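Local coordinates for BH2358 protein (PDB 2RBD) that is of unknown function but has a ferritin-like four-helix fold and may be a spore coat component, at residues 12-18 / 124-130. Sequence-based numbering, arbitrary orientation.
Sequences EPLHYGE and QSIREDV
A capping box at the start of helix 16-42, made by His15 and Glu18, also ties that helix to the turn between helices 100-124 and 128-155. Glu18 does the joining, as a carboxylate has an oxygen for each task. Glu18 OE1 accepts from His15 N at 2.9 Å, while Glu18 OE2 reaches across and accepts from two successive amides of the turn, Ile126 N and Arg127 N, each 2.8 Å from it. The Arg127 amide meets the syn lone pair in a nearly straight bond (167°); that of Ile126 comes from the anti side, tilted out of the carboxylate plane. Two amide donors probably favour the ionised form of this buried acid.

His15 uses both ring nitrogens, since an imidazole can accept at one and donate at the other. ND1 accepts a weak capping bond from Gly17 N, and His15 NE2 donates to Gln124 O at 2.8 Å, with the oxygen almost in the ring plane. With CG between the backbone N and the carbonyl carbon (chi1 70°), the imidazole folds back over the first helical turn, where Glu18 CG lies against one face; Ile126 packs its CG1 and CD1 on CD2.

In this ferritin-like four-helix bundle, the N-terminal arm is held at the same end by Arg127, whose guanidinium has N-H groups for both a carbonyl and a carboxylate. Arg127 NH1 donates to Glu12 O at 2.9 Å, and also hydrogen-bonds to Asn73 OD1. NE and NH2 grip Asp129 side-on in a salt bridge that fixes the guanidinium's rotation. Its flat face suits apolar Leu14, whose CD2 lies over the guanidinium centre, 3.6 Å above the plane, while also touching Val130 CG2. Beyond these, a water joins Glu12 OE1 to Glu128 N in the first turn of helix 128-155.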
ATOM      1  N   GLU A  12      -8.727 -20.031 -18.670  1.00 42.86           N
ATOM      2  CA  GLU A  12      -9.293 -19.973 -17.311  1.00 40.14           C
ATOM      3  C   GLU A  12      -9.964 -18.615 -17.172  1.00 29.50           C
ATOM      4  O   GLU A  12      -9.501 -17.656 -17.752  1.00 24.38           O
ATOM      5  CB  GLU A  12      -8.194 -20.072 -16.254  1.00 37.71           C
ATOM      6  CG  GLU A  12      -7.120 -21.125 -16.536  1.00 47.28           C
ATOM      7  CD  GLU A  12      -5.799 -21.004 -15.695  1.00 49.74           C
ATOM      8  OE1 GLU A  12      -5.525 -19.997 -14.974  1.00 47.97           O
ATOM      9  OE2 GLU A  12      -5.005 -21.978 -15.786  1.00 67.62           O
ATOM     10  N   PRO A  13     -11.056 -18.531 -16.409  1.00 25.51           N
ATOM     11  CA  PRO A  13     -11.658 -17.226 -16.140  1.00 22.82           C
ATOM     12  C   PRO A  13     -10.786 -16.355 -15.233  1.00 18.80           C
ATOM     13  O   PRO A  13     -10.131 -16.852 -14.320  1.00 21.41           O
ATOM     14  CB  PRO A  13     -12.948 -17.568 -15.401  1.00 24.64           C
ATOM     15  CG  PRO A  13     -12.741 -18.885 -14.837  1.00 29.44           C
ATOM     16  CD  PRO A  13     -11.806 -19.621 -15.762  1.00 28.12           C
ATOM     17  N   LEU A  14     -10.807 -15.055 -15.498  1.00 18.45           N
ATOM     18  CA  LEU A  14     -10.303 -14.058 -14.545  1.00 17.98           C
ATOM     19  C   LEU A  14     -11.145 -14.069 -13.279  1.00 17.13           C
ATOM     20  O   LEU A  14     -12.351 -14.305 -13.311  1.00 16.96           O
ATOM     21  CB  LEU A  14     -10.335 -12.649 -15.153  1.00 16.87           C
ATOM     22  CG  LEU A  14      -9.476 -12.404 -16.415  1.00 17.65           C
ATOM     23  CD1 LEU A  14      -9.926 -11.168 -17.163  1.00 18.26           C
ATOM     24  CD2 LEU A  14      -7.968 -12.375 -16.040  1.00 17.52           C
ATOM     25  N   HIS A  15     -10.511 -13.804 -12.150  1.00 15.53           N
ATOM     26  CA  HIS A  15     -11.278 -13.560 -10.933  1.00 14.17           C
ATOM     27  C   HIS A  15     -11.665 -12.096 -10.783  1.00 12.20           C
ATOM     28  O   HIS A  15     -11.219 -11.248 -11.532  1.00 13.05           O
ATOM     29  CB  HIS A  15     -10.614 -14.161  -9.688  1.00 14.98           C
ATOM     30  CG  HIS A  15      -9.354 -13.512  -9.210  1.00 14.12           C
ATOM     31  ND1 HIS A  15      -9.323 -12.276  -8.588  1.00 14.90           N
ATOM     32  CD2 HIS A  15      -8.094 -14.012  -9.130  1.00 15.34           C
ATOM     33  CE1 HIS A  15      -8.089 -12.031  -8.182  1.00 15.24           C
ATOM     34  NE2 HIS A  15      -7.325 -13.069  -8.489  1.00 15.86           N
ATOM     35  N   TYR A  16     -12.603 -11.831  -9.895  1.00 12.79           N
ATOM     36  CA  TYR A  16     -13.146 -10.481  -9.712  1.00 13.55           C
ATOM     37  C   TYR A  16     -12.097  -9.430  -9.422  1.00 13.26           C
ATOM     38  O   TYR A  16     -12.191  -8.304  -9.909  1.00 12.21           O
ATOM     39  CB  TYR A  16     -14.145 -10.483  -8.572  1.00 12.68           C
ATOM     40  CG  TYR A  16     -15.601 -10.758  -8.911  1.00 12.16           C
ATOM     41  CD1 TYR A  16     -15.968 -11.616  -9.918  1.00 15.53           C
ATOM     42  CD2 TYR A  16     -16.569 -10.163  -8.184  1.00 14.27           C
ATOM     43  CE1 TYR A  16     -17.316 -11.853 -10.198  1.00 18.91           C
ATOM     44  CE2 TYR A  16     -17.894 -10.380  -8.449  1.00 20.35           C
ATOM     45  CZ  TYR A  16     -18.260 -11.238  -9.453  1.00 19.57           C
ATOM     46  OH  TYR A  16     -19.627 -11.438  -9.694  1.00 21.79           O
ATOM     47  N   GLY A  17     -11.084  -9.811  -8.660  1.00 12.58           N
ATOM     48  CA  GLY A  17      -9.962  -8.920  -8.384  1.00 12.26           C
ATOM     49  C   GLY A  17      -9.125  -8.588  -9.589  1.00 14.51           C
ATOM     50  O   GLY A  17      -8.726  -7.450  -9.790  1.00 13.56           O
ATOM     51  N   GLU A  18      -8.810  -9.591 -10.378  1.00 12.76           N
ATOM     52  CA  GLU A  18      -8.111  -9.368 -11.608  1.00 12.26           C
ATOM     53  C   GLU A  18      -8.874  -8.428 -12.538  1.00 12.56           C
ATOM     54  O   GLU A  18      -8.285  -7.528 -13.146  1.00 13.79           O
ATOM     55  CB  GLU A  18      -7.841 -10.706 -12.306  1.00 13.32           C
ATOM     56  CG  GLU A  18      -6.728 -11.532 -11.619  1.00 14.95           C
ATOM     57  CD  GLU A  18      -6.664 -13.011 -12.043  1.00 17.41           C
ATOM     58  OE1 GLU A  18      -7.632 -13.571 -12.627  1.00 16.09           O
ATOM     59  OE2 GLU A  18      -5.604 -13.620 -11.860  1.00 13.98           O
ATOM     60  N   GLN A 124      -1.989 -10.508  -6.251  1.00 15.03           N
ATOM     61  CA  GLN A 124      -3.340 -11.007  -6.153  0.90 18.46           C
ATOM     62  C   GLN A 124      -3.727 -11.866  -7.352  1.00 16.82           C
ATOM     63  O   GLN A 124      -4.812 -12.446  -7.387  1.00 17.70           O
ATOM     64  CB  GLN A 124      -4.308  -9.851  -5.970  0.90 20.08           C
ATOM     65  CG  GLN A 124      -4.606  -9.073  -7.207  0.90 29.22           C
ATOM     66  CD  GLN A 124      -5.805  -8.127  -6.999  0.90 34.30           C
ATOM     67  OE1 GLN A 124      -6.807  -8.214  -7.726  0.90 44.04           O
ATOM     68  NE2 GLN A 124      -5.717  -7.255  -5.969  0.90 41.57           N
ATOM     69  N   SER A 125      -2.835 -11.957  -8.313  1.00 16.11           N
ATOM     70  CA  SER A 125      -3.115 -12.699  -9.538  1.00 15.97           C
ATOM     71  C   SER A 125      -3.061 -14.206  -9.350  1.00 18.11           C
ATOM     72  O   SER A 125      -2.255 -14.722  -8.607  1.00 17.83           O
ATOM     73  CB  SER A 125      -2.119 -12.339 -10.644  1.00 17.07           C
ATOM     74  OG  SER A 125      -2.377 -11.033 -11.133  1.00 27.59           O
ATOM     75  N   ILE A 126      -3.971 -14.888 -10.019  1.00 15.86           N
ATOM     76  CA  ILE A 126      -3.992 -16.352 -10.102  1.00 15.54           C
ATOM     77  C   ILE A 126      -3.758 -16.780 -11.528  1.00 17.63           C
ATOM     78  O   ILE A 126      -3.048 -17.748 -11.770  1.00 19.25           O
ATOM     79  CB  ILE A 126      -5.317 -16.906  -9.573  1.00 14.37           C
ATOM     80  CG1 ILE A 126      -5.459 -16.592  -8.089  1.00 17.25           C
ATOM     81  CG2 ILE A 126      -5.392 -18.426  -9.818  1.00 20.28           C
ATOM     82  CD1 ILE A 126      -6.744 -17.123  -7.433  1.00 21.01           C
ATOM     83  N   ARG A 127      -4.250 -16.016 -12.492  1.00 16.42           N
ATOM     84  CA  ARG A 127      -3.911 -16.294 -13.884  1.00 18.30           C
ATOM     85  C   ARG A 127      -2.505 -15.831 -14.185  1.00 17.72           C
ATOM     86  O   ARG A 127      -2.164 -14.652 -13.998  1.00 17.54           O
ATOM     87  CB  ARG A 127      -4.945 -15.698 -14.845  1.00 18.98           C
ATOM     88  CG  ARG A 127      -5.654 -16.782 -15.657  1.00 25.18           C
ATOM     89  CD  ARG A 127      -6.721 -16.255 -16.535  1.00 23.51           C
ATOM     90  NE  ARG A 127      -6.230 -15.416 -17.619  1.00 20.13           N
ATOM     91  CZ  ARG A 127      -7.021 -14.899 -18.541  1.00 21.05           C
ATOM     92  NH1 ARG A 127      -8.316 -15.170 -18.548  1.00 20.98           N
ATOM     93  NH2 ARG A 127      -6.527 -14.123 -19.470  1.00 21.23           N
ATOM     94  N   GLU A 128      -1.671 -16.759 -14.653  1.00 18.06           N
ATOM     95  CA  GLU A 128      -0.244 -16.476 -14.821  1.00 20.78           C
ATOM     96  C   GLU A 128       0.059 -15.360 -15.825  1.00 18.34           C
ATOM     97  O   GLU A 128       1.033 -14.620 -15.681  1.00 19.30           O
ATOM     98  CB  GLU A 128       0.511 -17.754 -15.233  1.00 21.94           C
ATOM     99  CG  GLU A 128       0.517 -18.812 -14.169  1.00 30.82           C
ATOM    100  CD  GLU A 128       1.163 -20.153 -14.640  1.00 37.48           C
ATOM    101  OE1 GLU A 128       1.270 -20.395 -15.869  1.00 57.58           O
ATOM    102  OE2 GLU A 128       1.565 -20.958 -13.759  1.00 62.26           O
ATOM    103  N   ASP A 129      -0.766 -15.250 -16.861  1.00 18.11           N
ATOM    104  CA  ASP A 129      -0.580 -14.202 -17.865  1.00 18.27           C
ATOM    105  C   ASP A 129      -0.742 -12.798 -17.285  1.00 16.37           C
ATOM    106  O   ASP A 129      -0.094 -11.860 -17.749  1.00 16.38           O
ATOM    107  CB  ASP A 129      -1.516 -14.405 -19.070  1.00 20.00           C
ATOM    108  CG  ASP A 129      -3.005 -14.361 -18.710  1.00 21.99           C
ATOM    109  OD1 ASP A 129      -3.441 -15.029 -17.749  1.00 22.56           O
ATOM    110  OD2 ASP A 129      -3.749 -13.652 -19.420  1.00 27.62           O
ATOM    111  N   VAL A 130      -1.672 -12.657 -16.345  1.00 16.17           N
ATOM    112  CA  VAL A 130      -1.924 -11.351 -15.684  1.00 16.64           C
ATOM    113  C   VAL A 130      -0.706 -10.975 -14.828  1.00 14.76           C
ATOM    114  O   VAL A 130      -0.192  -9.862 -14.935  1.00 14.60           O
ATOM    115  CB  VAL A 130      -3.243 -11.340 -14.863  1.00 16.29           C
ATOM    116  CG1 VAL A 130      -3.450  -9.982 -14.140  1.00 17.84           C
ATOM    117  CG2 VAL A 130      -4.475 -11.689 -15.752  1.00 19.18           C
TER
HETATM  118  O   HOH W   1      -2.611 -19.403 -15.059  1.00 23.55           O